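Side-chain contacts in methyltransferase WBDD (Escherichia coli, PDB 4AZS), which acts as a bifunctional kinase and methyltransferase that regulates the chain length of the O9a O antigen: residues E173-V176 against K177-F181; N437-Y440 against A441-E445; A128-E131 against E132-D136; H289-I292 against K293-Q297. All coordinates share one frame; numbering follows the deposited sequence.

Contact 1. Residues E173-V176 against K177-F181. Unlike the reference sequence in segment 177-181: F181 (reference Leu).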
loop_
_atom_site.group_PDB
_atom_site.type_symbol
_atom_site.label_atom_id
_atom_site.label_comp_id
_atom_site.label_asym_id
_atom_site.label_seq_id
_atom_site.Cartn_x
_atom_site.Cartn_y
_atom_site.Cartn_z
ATOM N N GLU A 173 -8.125 40.949 9.423
ATOM C CA GLU A 173 -8.021 40.924 7.981
ATOM C C GLU A 173 -7.786 39.484 7.604
ATOM O O GLU A 173 -6.818 38.880 8.052
ATOM C CB GLU A 173 -6.866 41.765 7.490
ATOM C CG GLU A 173 -6.811 41.879 5.966
ATOM C CD GLU A 173 -5.563 42.574 5.468
ATOM O OE1 GLU A 173 -4.475 42.334 6.078
ATOM O OE2 GLU A 173 -5.690 43.333 4.468
ATOM N N LEU A 174 -8.664 38.936 6.781
ATOM C CA LEU A 174 -8.642 37.532 6.442
ATOM C C LEU A 174 -8.396 37.276 4.966
ATOM O O LEU A 174 -9.076 37.818 4.100
ATOM C CB LEU A 174 -9.974 36.928 6.842
ATOM C CG LEU A 174 -10.243 37.005 8.350
ATOM C CD1 LEU A 174 -11.689 36.616 8.593
ATOM C CD2 LEU A 174 -9.321 36.107 9.157
ATOM N N ALA A 175 -7.414 36.433 4.690
ATOM C CA ALA A 175 -7.151 35.990 3.343
ATOM C C ALA A 175 -8.306 35.116 2.877
ATOM O O ALA A 175 -9.042 34.547 3.699
ATOM C CB ALA A 175 -5.845 35.219 3.254
ATOM N N VAL A 176 -8.448 34.999 1.562
ATOM C CA VAL A 176 -9.612 34.322 0.989
ATOM C C VAL A 176 -9.232 33.371 -0.118
ATOM O O VAL A 176 -8.195 33.544 -0.784
ATOM C CB VAL A 176 -10.620 35.322 0.410
ATOM C CG1 VAL A 176 -11.226 36.125 1.534
ATOM C CG2 VAL A 176 -9.933 36.208 -0.590
ATOM N N LYS A 177 -10.109 32.394 -0.330
ATOM C CA LYS A 177 -9.839 31.331 -1.270
ATOM C C LYS A 177 -9.719 31.830 -2.719
ATOM O O LYS A 177 -9.106 31.157 -3.529
ATOM C CB LYS A 177 -10.869 30.212 -1.162
ATOM C CG LYS A 177 -12.129 30.432 -1.949
ATOM C CD LYS A 177 -12.910 29.117 -2.104
ATOM C CE LYS A 177 -14.246 29.322 -2.847
ATOM N NZ LYS A 177 -14.998 30.545 -2.412
ATOM N N GLU A 178 -10.257 33.013 -3.037
ATOM C CA GLU A 178 -10.163 33.519 -4.417
ATOM C C GLU A 178 -8.748 34.012 -4.745
ATOM O O GLU A 178 -8.433 34.288 -5.872
ATOM C CB GLU A 178 -11.181 34.666 -4.636
ATOM C CG GLU A 178 -12.621 34.189 -4.691
ATOM C CD GLU A 178 -13.198 33.736 -3.323
ATOM O OE1 GLU A 178 -12.757 34.161 -2.232
ATOM O OE2 GLU A 178 -14.141 32.948 -3.352
ATOM N N GLU A 179 -7.906 34.212 -3.739
ATOM C CA GLU A 179 -6.530 34.551 -4.002
ATOM C C GLU A 179 -5.920 33.416 -4.826
ATOM O O GLU A 179 -6.303 32.250 -4.717
ATOM C CB GLU A 179 -5.817 34.848 -2.687
ATOM C CG GLU A 179 -6.395 36.094 -2.018
ATOM C CD GLU A 179 -5.593 36.551 -0.813
ATOM O OE1 GLU A 179 -4.452 37.029 -1.008
ATOM O OE2 GLU A 179 -6.113 36.378 0.327
ATOM N N PRO A 180 -5.046 33.757 -5.748
ATOM C CA PRO A 180 -4.717 32.774 -6.786
ATOM C C PRO A 180 -3.642 31.704 -6.361
ATOM O O PRO A 180 -3.286 30.846 -7.168
ATOM C CB PRO A 180 -4.177 33.677 -7.926
ATOM C CG PRO A 180 -3.500 34.795 -7.170
ATOM C CD PRO A 180 -4.416 35.070 -5.998
ATOM N N PHE A 181 -3.148 31.745 -5.126
ATOM C CA PHE A 181 -2.044 30.869 -4.714
ATOM C C PHE A 181 -2.456 29.478 -4.213
ATOM O O PHE A 181 -3.616 29.243 -3.850
ATOM C CB PHE A 181 -1.154 31.568 -3.680
ATOM C CG PHE A 181 -0.780 32.964 -4.082
ATOM C CD1 PHE A 181 0.173 33.179 -5.055
ATOM C CD2 PHE A 181 -1.462 34.036 -3.579
ATOM C CE1 PHE A 181 0.490 34.460 -5.484
ATOM C CE2 PHE A 181 -1.129 35.337 -3.972
ATOM C CZ PHE A 181 -0.145 35.539 -4.910
#

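Contact 2. Residues N437-Y440 against A441-E445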
loop_
_atom_site.group_PDB
_atom_site.type_symbol
_atom_site.label_atom_id
_atom_site.label_comp_id
_atom_site.label_asym_id
_atom_site.label_seq_id
_atom_site.Cartn_x
_atom_site.Cartn_y
_atom_site.Cartn_z
ATOM N N ASN A 437 -68.711 32.404 17.405
ATOM C CA ASN A 437 -69.834 33.287 17.079
ATOM C C ASN A 437 -69.328 34.570 16.462
ATOM O O ASN A 437 -69.902 35.075 15.524
ATOM C CB ASN A 437 -70.608 33.599 18.341
ATOM C CG ASN A 437 -71.157 32.370 18.984
ATOM O OD1 ASN A 437 -71.137 31.300 18.386
ATOM N ND2 ASN A 437 -71.645 32.502 20.208
ATOM N N TRP A 438 -68.197 35.050 16.975
ATOM C CA TRP A 438 -67.501 36.237 16.455
ATOM C C TRP A 438 -67.117 36.064 15.009
ATOM O O TRP A 438 -67.475 36.887 14.133
ATOM C CB TRP A 438 -66.266 36.466 17.327
ATOM C CG TRP A 438 -65.274 37.453 16.825
ATOM C CD1 TRP A 438 -65.505 38.708 16.310
ATOM C CD2 TRP A 438 -63.824 37.310 16.842
ATOM N NE1 TRP A 438 -64.323 39.320 15.988
ATOM C CE2 TRP A 438 -63.289 38.541 16.285
ATOM C CE3 TRP A 438 -62.946 36.315 17.260
ATOM C CZ2 TRP A 438 -61.928 38.752 16.142
ATOM C CZ3 TRP A 438 -61.569 36.531 17.109
ATOM C CH2 TRP A 438 -61.078 37.723 16.561
ATOM N N LEU A 439 -66.468 34.951 14.732
ATOM C CA LEU A 439 -66.033 34.644 13.384
ATOM C C LEU A 439 -67.226 34.442 12.461
ATOM O O LEU A 439 -67.210 34.898 11.313
ATOM C CB LEU A 439 -65.147 33.381 13.387
ATOM C CG LEU A 439 -65.248 32.405 12.206
ATOM C CD1 LEU A 439 -64.562 32.993 10.984
ATOM C CD2 LEU A 439 -64.629 31.030 12.506
ATOM N N TYR A 440 -68.263 33.783 12.968
ATOM C CA TYR A 440 -69.428 33.556 12.150
ATOM C C TYR A 440 -70.013 34.913 11.790
ATOM O O TYR A 440 -70.421 35.110 10.669
ATOM C CB TYR A 440 -70.453 32.635 12.835
ATOM C CG TYR A 440 -71.688 32.410 12.015
ATOM C CD1 TYR A 440 -72.735 33.280 12.109
ATOM C CD2 TYR A 440 -71.803 31.335 11.129
ATOM C CE1 TYR A 440 -73.889 33.118 11.365
ATOM C CE2 TYR A 440 -72.956 31.173 10.357
ATOM C CZ TYR A 440 -73.985 32.081 10.486
ATOM O OH TYR A 440 -75.160 32.006 9.757
ATOM N N ALA A 441 -70.035 35.865 12.721
ATOM C CA ALA A 441 -70.633 37.167 12.404
ATOM C C ALA A 441 -69.831 37.848 11.344
ATOM O O ALA A 441 -70.371 38.499 10.483
ATOM C CB ALA A 441 -70.752 38.066 13.634
ATOM N N VAL A 442 -68.523 37.694 11.382
ATOM C CA VAL A 442 -67.712 38.401 10.431
ATOM C C VAL A 442 -67.990 37.850 9.064
ATOM O O VAL A 442 -68.088 38.614 8.081
ATOM C CB VAL A 442 -66.211 38.262 10.699
ATOM C CG1 VAL A 442 -65.421 38.876 9.552
ATOM C CG2 VAL A 442 -65.835 38.902 12.009
ATOM N N TRP A 443 -68.109 36.530 8.994
ATOM C CA TRP A 443 -68.354 35.857 7.734
ATOM C C TRP A 443 -69.668 36.200 7.105
ATOM O O TRP A 443 -69.786 36.080 5.922
ATOM C CB TRP A 443 -68.191 34.338 7.853
ATOM C CG TRP A 443 -66.771 33.931 7.551
ATOM C CD1 TRP A 443 -65.650 34.083 8.376
ATOM C CD2 TRP A 443 -66.247 33.347 6.308
ATOM N NE1 TRP A 443 -64.508 33.625 7.760
ATOM C CE2 TRP A 443 -64.793 33.163 6.519
ATOM C CE3 TRP A 443 -66.807 32.962 5.102
ATOM C CZ2 TRP A 443 -63.972 32.627 5.546
ATOM C CZ3 TRP A 443 -65.966 32.417 4.130
ATOM C CH2 TRP A 443 -64.583 32.249 4.354
ATOM N N GLN A 444 -70.645 36.669 7.873
ATOM C CA GLN A 444 -71.938 37.058 7.300
ATOM C C GLN A 444 -71.904 38.472 6.726
ATOM O O GLN A 444 -72.897 38.924 6.198
ATOM C CB GLN A 444 -73.029 37.021 8.361
ATOM C CG GLN A 444 -73.234 35.654 8.972
ATOM C CD GLN A 444 -73.279 34.586 7.909
ATOM O OE1 GLN A 444 -74.085 34.660 6.977
ATOM N NE2 GLN A 444 -72.366 33.640 7.993
ATOM N N GLU A 445 -70.793 39.179 6.911
ATOM C CA GLU A 445 -70.655 40.540 6.428
ATOM C C GLU A 445 -70.252 40.584 4.960
ATOM O O GLU A 445 -69.368 39.852 4.531
ATOM C CB GLU A 445 -69.555 41.274 7.186
ATOM C CG GLU A 445 -69.885 41.534 8.634
ATOM C CD GLU A 445 -70.845 42.648 8.835
ATOM O OE1 GLU A 445 -71.143 43.387 7.870
ATOM O OE2 GLU A 445 -71.230 42.859 10.003
#

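Contact 3. Residues A128-E131 against E132-D136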
loop_
_atom_site.group_PDB
_atom_site.type_symbol
_atom_site.label_atom_id
_atom_site.label_comp_id
_atom_site.label_asym_id
_atom_site.label_seq_id
_atom_site.Cartn_x
_atom_site.Cartn_y
_atom_site.Cartn_z
ATOM N N ALA A 128 -4.179 30.578 23.940
ATOM C CA ALA A 128 -4.512 29.675 25.010
ATOM C C ALA A 128 -4.170 30.315 26.327
ATOM O O ALA A 128 -4.852 30.096 27.288
ATOM C CB ALA A 128 -3.801 28.323 24.853
ATOM N N ALA A 129 -3.126 31.134 26.383
ATOM C CA ALA A 129 -2.699 31.714 27.654
ATOM C C ALA A 129 -3.379 33.004 28.042
ATOM O O ALA A 129 -3.110 33.495 29.123
ATOM C CB ALA A 129 -1.204 31.976 27.620
ATOM N N LEU A 130 -4.162 33.607 27.143
ATOM C CA LEU A 130 -4.782 34.893 27.433
ATOM C C LEU A 130 -5.748 34.826 28.613
ATOM O O LEU A 130 -6.398 33.809 28.854
ATOM C CB LEU A 130 -5.514 35.439 26.212
ATOM C CG LEU A 130 -4.610 35.952 25.082
ATOM C CD1 LEU A 130 -5.462 36.325 23.882
ATOM C CD2 LEU A 130 -3.693 37.101 25.544
ATOM N N GLU A 131 -5.862 35.941 29.328
ATOM C CA GLU A 131 -6.878 36.055 30.348
ATOM C C GLU A 131 -7.814 37.178 29.989
ATOM O O GLU A 131 -7.414 38.230 29.492
ATOM C CB GLU A 131 -6.267 36.297 31.761
ATOM C CG GLU A 131 -5.143 35.341 32.090
ATOM C CD GLU A 131 -4.253 35.775 33.282
ATOM O OE1 GLU A 131 -4.632 36.713 34.044
ATOM O OE2 GLU A 131 -3.177 35.131 33.451
ATOM N N GLU A 132 -9.073 36.967 30.307
ATOM C CA GLU A 132 -10.090 37.921 30.007
ATOM C C GLU A 132 -9.811 39.246 30.717
ATOM O O GLU A 132 -9.469 39.235 31.859
ATOM C CB GLU A 132 -11.431 37.353 30.464
ATOM C CG GLU A 132 -12.573 38.351 30.294
ATOM C CD GLU A 132 -13.944 37.687 30.216
ATOM O OE1 GLU A 132 -14.052 36.436 30.337
ATOM O OE2 GLU A 132 -14.900 38.428 29.958
ATOM N N GLY A 133 -9.950 40.381 30.033
ATOM C CA GLY A 133 -9.663 41.700 30.638
ATOM C C GLY A 133 -8.238 42.177 30.463
ATOM O O GLY A 133 -7.938 43.330 30.688
ATOM N N GLU A 134 -7.336 41.291 30.104
ATOM C CA GLU A 134 -5.936 41.649 29.944
ATOM C C GLU A 134 -5.833 42.622 28.728
ATOM O O GLU A 134 -5.182 43.628 28.796
ATOM C CB GLU A 134 -5.160 40.330 29.786
ATOM C CG GLU A 134 -3.690 40.344 29.420
ATOM C CD GLU A 134 -3.068 38.924 29.318
ATOM O OE1 GLU A 134 -3.783 37.888 29.230
ATOM O OE2 GLU A 134 -1.820 38.851 29.266
ATOM N N PHE A 135 -6.560 42.353 27.646
ATOM C CA PHE A 135 -6.513 43.188 26.465
ATOM C C PHE A 135 -7.921 43.545 26.116
ATOM O O PHE A 135 -8.793 42.691 26.187
ATOM C CB PHE A 135 -5.894 42.412 25.312
ATOM C CG PHE A 135 -4.434 42.101 25.508
ATOM C CD1 PHE A 135 -3.452 43.091 25.297
ATOM C CD2 PHE A 135 -4.026 40.833 25.884
ATOM C CE1 PHE A 135 -2.109 42.819 25.513
ATOM C CE2 PHE A 135 -2.683 40.552 26.090
ATOM C CZ PHE A 135 -1.720 41.548 25.896
ATOM N N ASP A 136 -8.119 44.783 25.670
ATOM C CA ASP A 136 -9.416 45.312 25.222
ATOM C C ASP A 136 -9.644 45.038 23.730
ATOM O O ASP A 136 -10.726 44.675 23.333
ATOM C CB ASP A 136 -9.424 46.806 25.418
ATOM C CG ASP A 136 -9.052 47.218 26.828
ATOM O OD1 ASP A 136 -9.672 46.686 27.758
ATOM O OD2 ASP A 136 -8.098 48.041 26.991
HETATM O O HOH W 1 -7.525 39.752 27.023
#

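Contact 4. Residues H289-I292 against K293-Q297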
loop_
_atom_site.group_PDB
_atom_site.type_symbol
_atom_site.label_atom_id
_atom_site.label_comp_id
_atom_site.label_asym_id
_atom_site.label_seq_id
_atom_site.Cartn_x
_atom_site.Cartn_y
_atom_site.Cartn_z
ATOM N N HIS A 289 -35.493 48.221 6.430
ATOM C CA HIS A 289 -35.744 49.551 5.962
ATOM C C HIS A 289 -37.144 49.997 6.287
ATOM O O HIS A 289 -37.388 51.090 6.787
ATOM C CB HIS A 289 -35.572 49.591 4.449
ATOM C CG HIS A 289 -35.565 50.969 3.892
ATOM N ND1 HIS A 289 -34.465 51.747 3.931
ATOM C CD2 HIS A 289 -36.562 51.714 3.264
ATOM C CE1 HIS A 289 -34.738 52.942 3.358
ATOM N NE2 HIS A 289 -36.026 52.924 2.955
ATOM N N ASN A 290 -38.106 49.177 5.962
ATOM C CA ASN A 290 -39.485 49.539 6.279
ATOM C C ASN A 290 -39.678 49.757 7.816
ATOM O O ASN A 290 -40.370 50.667 8.266
ATOM C CB ASN A 290 -40.385 48.437 5.745
ATOM C CG ASN A 290 -41.752 48.930 5.399
ATOM O OD1 ASN A 290 -41.913 49.999 4.832
ATOM N ND2 ASN A 290 -42.749 48.154 5.747
ATOM N N GLU A 291 -38.977 48.975 8.632
ATOM C CA GLU A 291 -39.174 49.045 10.072
ATOM C C GLU A 291 -38.601 50.359 10.613
ATOM O O GLU A 291 -39.246 51.051 11.443
ATOM C CB GLU A 291 -38.576 47.816 10.762
ATOM C CG GLU A 291 -38.794 47.801 12.268
ATOM C CD GLU A 291 -38.518 46.443 12.904
ATOM O OE1 GLU A 291 -39.069 45.425 12.420
ATOM O OE2 GLU A 291 -37.755 46.415 13.902
ATOM N N ILE A 292 -37.424 50.724 10.110
ATOM C CA ILE A 292 -36.790 51.997 10.427
ATOM C C ILE A 292 -37.694 53.152 10.043
ATOM O O ILE A 292 -37.878 54.073 10.821
ATOM C CB ILE A 292 -35.423 52.125 9.727
ATOM C CG1 ILE A 292 -34.412 51.171 10.372
ATOM C CG2 ILE A 292 -34.876 53.535 9.815
ATOM C CD1 ILE A 292 -33.130 51.034 9.563
ATOM N N LYS A 293 -38.260 53.124 8.853
ATOM C CA LYS A 293 -39.122 54.226 8.407
ATOM C C LYS A 293 -40.349 54.428 9.302
ATOM O O LYS A 293 -40.678 55.540 9.693
ATOM C CB LYS A 293 -39.611 53.926 7.007
ATOM C CG LYS A 293 -40.295 55.088 6.315
ATOM C CD LYS A 293 -40.452 54.817 4.819
ATOM C CE LYS A 293 -40.870 56.087 4.069
ATOM N NZ LYS A 293 -42.121 55.922 3.264
ATOM N N PHE A 294 -41.018 53.322 9.616
ATOM C CA PHE A 294 -42.196 53.317 10.492
ATOM C C PHE A 294 -41.861 53.782 11.889
ATOM O O PHE A 294 -42.572 54.647 12.435
ATOM C CB PHE A 294 -42.804 51.921 10.554
ATOM C CG PHE A 294 -44.015 51.810 11.443
ATOM C CD1 PHE A 294 -45.265 52.175 10.983
ATOM C CD2 PHE A 294 -43.902 51.315 12.733
ATOM C CE1 PHE A 294 -46.373 52.063 11.801
ATOM C CE2 PHE A 294 -45.014 51.209 13.551
ATOM C CZ PHE A 294 -46.244 51.581 13.079
ATOM N N LEU A 295 -40.801 53.243 12.473
ATOM C CA LEU A 295 -40.505 53.549 13.864
ATOM C C LEU A 295 -39.935 54.939 14.047
ATOM O O LEU A 295 -40.115 55.541 15.092
ATOM C CB LEU A 295 -39.552 52.539 14.493
ATOM C CG LEU A 295 -40.111 51.135 14.728
ATOM C CD1 LEU A 295 -39.009 50.257 15.292
ATOM C CD2 LEU A 295 -41.329 51.144 15.643
ATOM N N THR A 296 -39.249 55.465 13.044
ATOM C CA THR A 296 -38.774 56.826 13.180
ATOM C C THR A 296 -39.899 57.820 12.976
ATOM O O THR A 296 -39.795 58.946 13.427
ATOM C CB THR A 296 -37.610 57.139 12.235
ATOM O OG1 THR A 296 -37.919 56.683 10.906
ATOM C CG2 THR A 296 -36.371 56.456 12.743
ATOM N N GLN A 297 -40.986 57.404 12.329
ATOM C CA GLN A 297 -42.135 58.292 12.107
ATOM C C GLN A 297 -43.430 57.573 12.407
ATOM O O GLN A 297 -44.221 57.342 11.511
ATOM C CB GLN A 297 -42.171 58.745 10.639
ATOM C CG GLN A 297 -41.089 59.730 10.231
ATOM C CD GLN A 297 -41.237 61.080 10.906
ATOM O OE1 GLN A 297 -42.348 61.547 11.163
ATOM N NE2 GLN A 297 -40.108 61.712 11.207
#

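Contact 1. Residues E173-V176 against K177-F181
E179 turns CG away from its own carbonyl carbon (chi1 -65°), and its chain then runs out extended, so that the carboxylate reaches back to the V176 amide. The E178 chain instead folds at chi2 (72°), and its OE1 comes to 3.6 Å from V176 CB. V176 N donates to E179 OE2 at 3.0 Å, and the bond is fairly straight (160°). It uses the anti lone pair of that oxygen. In the other direction E179 N donates to V176 O, also at 3.0 Å, from well above the carbonyl plane. This second bond closes a type I beta turn from V176 to E179. The side chains of V176 and E179 cross at about a right angle, with V176 CG2 3.8 Å from E179 CG. A175 CB also lies against the carboxylate, 3.2 Å from E179 OE2. Between the turn's two middle residues, K177 NZ makes a 2.7 Å salt bridge to E178 OE2 and a second one to D189. The turn follows strand 169-173 of the Rossmann-like methyltransferase sheet. The other oxygen of E179, OE1, forms a salt bridge with R216 on neighbouring strand 216-222. The buried carboxylate thus has a backbone N-H on one oxygen and an arginine on the other. This pairing should fix its rotation and probably keeps it ionised.

Contact 2. Residues N437-Y440 against A441-E445
A441 N donates to N437 O at 2.9 Å, the shortest hydrogen bond between the two segments. It is one of the i to i+4 bonds of helix 435-443. V442 N to W438 O and W443 N to L439 O continue the series. The last, Q444 N to Y440 O, is weak. One turn apart, the Q444 amide lies nearly parallel over one face of the Y440 ring. The Y440 ring swings out anti to its backbone N (chi1 179°), and the Q444 chain bends at chi2 (-46°) to lay its amide there. The two planes are only 17° apart. NE2 of Q444 lies 3.3 Å above the Y440 ring plane, displaced toward the rim, and is 3.4 Å from Y440 CZ. On another side of the helix, V442 CG2 sits 4.3 Å from W438 CD1, a loose apolar contact. L439 and W443 lie side by side and point the same way, but the modelled gap between their CD1 atoms is too short to be trusted. Side chains of helices 397-410, 452-460 and 475-485 pack against this one. W438 NE1 bonds to L455 O, and W443 meets W450 edge-to-face and W478 of a neighbouring subunit. The W443 indole also turns its edge to the backbone: L439 O lies in the ring plane, 3.4 Å from CD1.

Contact 3. Residues A128-E131 against E132-D136
E134 OE1 accepts the backbone N-H of E131 at 2.9 Å. The bond is nearly straight (163°), and the N-H meets the oxygen almost along its C-O axis. E134 CG stands anti to the backbone N (chi1 172°), and the extended chain carries the carboxylate back to the E131 N-H. E134 N returns a bond to E131 O at 3.1 Å. A water lies 2.9 Å from the same E131 O and accepts from F135 N at 2.8 Å. Deeper in, L130 CD2 touches the edge of the F135 ring, 3.6 Å from CE2. The two side chains cross at about a right angle. The backbone here is a type II beta turn from E131 to E134, with G133 at a positive phi (91°) where a CB would jam against the preceding carbonyl. It joins helix 123-129 to strand 137-141 of the Rossmann-like sheet. L71 on strand 69-73 packs on both L130 and F135, and L163 and V166 of helix 153-166 also cover L130. R162 bonds to L130 O. The carboxylate of E131 turns to another chain, where its OE1 accepts from W238 N of a neighbouring subunit.

Contact 4. Residues H289-I292 against K293-Q297
T296 and I292 meet through a doubly used carbonyl. The T296 hydroxyl is tucked between its own backbone N and carbonyl carbon (chi1 48°), which points OG1 back along the helix. OG1 donates to I292 O at 2.6 Å. T296 N donates to the same oxygen at 3.0 Å, from the opposite face of the carbonyl plane. Two bonds therefore hold I292 O in the last turn of helix 278-296, just before Q297 leaves it. T296 CG2 also rests 3.4 Å from I292 O.

One turn apart, E291 and L295 lie side by side and point the same way. In one of its two conformers, E291 has CG anti to its backbone N (chi1 -178°) and an extended chain. L295 CG instead sits beside its backbone N (chi1 -70°). E291 CG and L295 CD1 are then 3.9 Å apart.

The helix probably corresponds to the C-helix of protein kinases. In the same conformer, E291 OE2 makes the salt bridge to K265 on strand 262-268, as in the lysine-glutamate pair of active kinases, and OE1 accepts from F383 N in the D382-F383-G384 motif. L295, four residues after E291, touches F383 and V307, as in the regulatory spine of kinases. N290 sends ND2 to the carbonyls of G384 and I386.

How the contacts relate
Contacts 1 and 3 belong to the methyltransferase domain, and contact 4 to the kinase domain. Contact 3 leads into strand 137-141 and contact 1 leaves the adjacent strand 169-173 of the same sheet; their centres are about 29 Å apart and their nearest atoms about 15 Å. The A175 side chain is about 8 Å from S-adenosylmethionine and that of L130 about 12 Å. Contact 4 lies at the other site, with the E291 side chain about 7 Å from adenosine monophosphate. Contact 2 is about 34 Å from contact 4 between centres, on the same side of the chain's centre. Contacts 1 and 2 are about 63 Å apart between centres, on opposite sides of it. No two contacts touch.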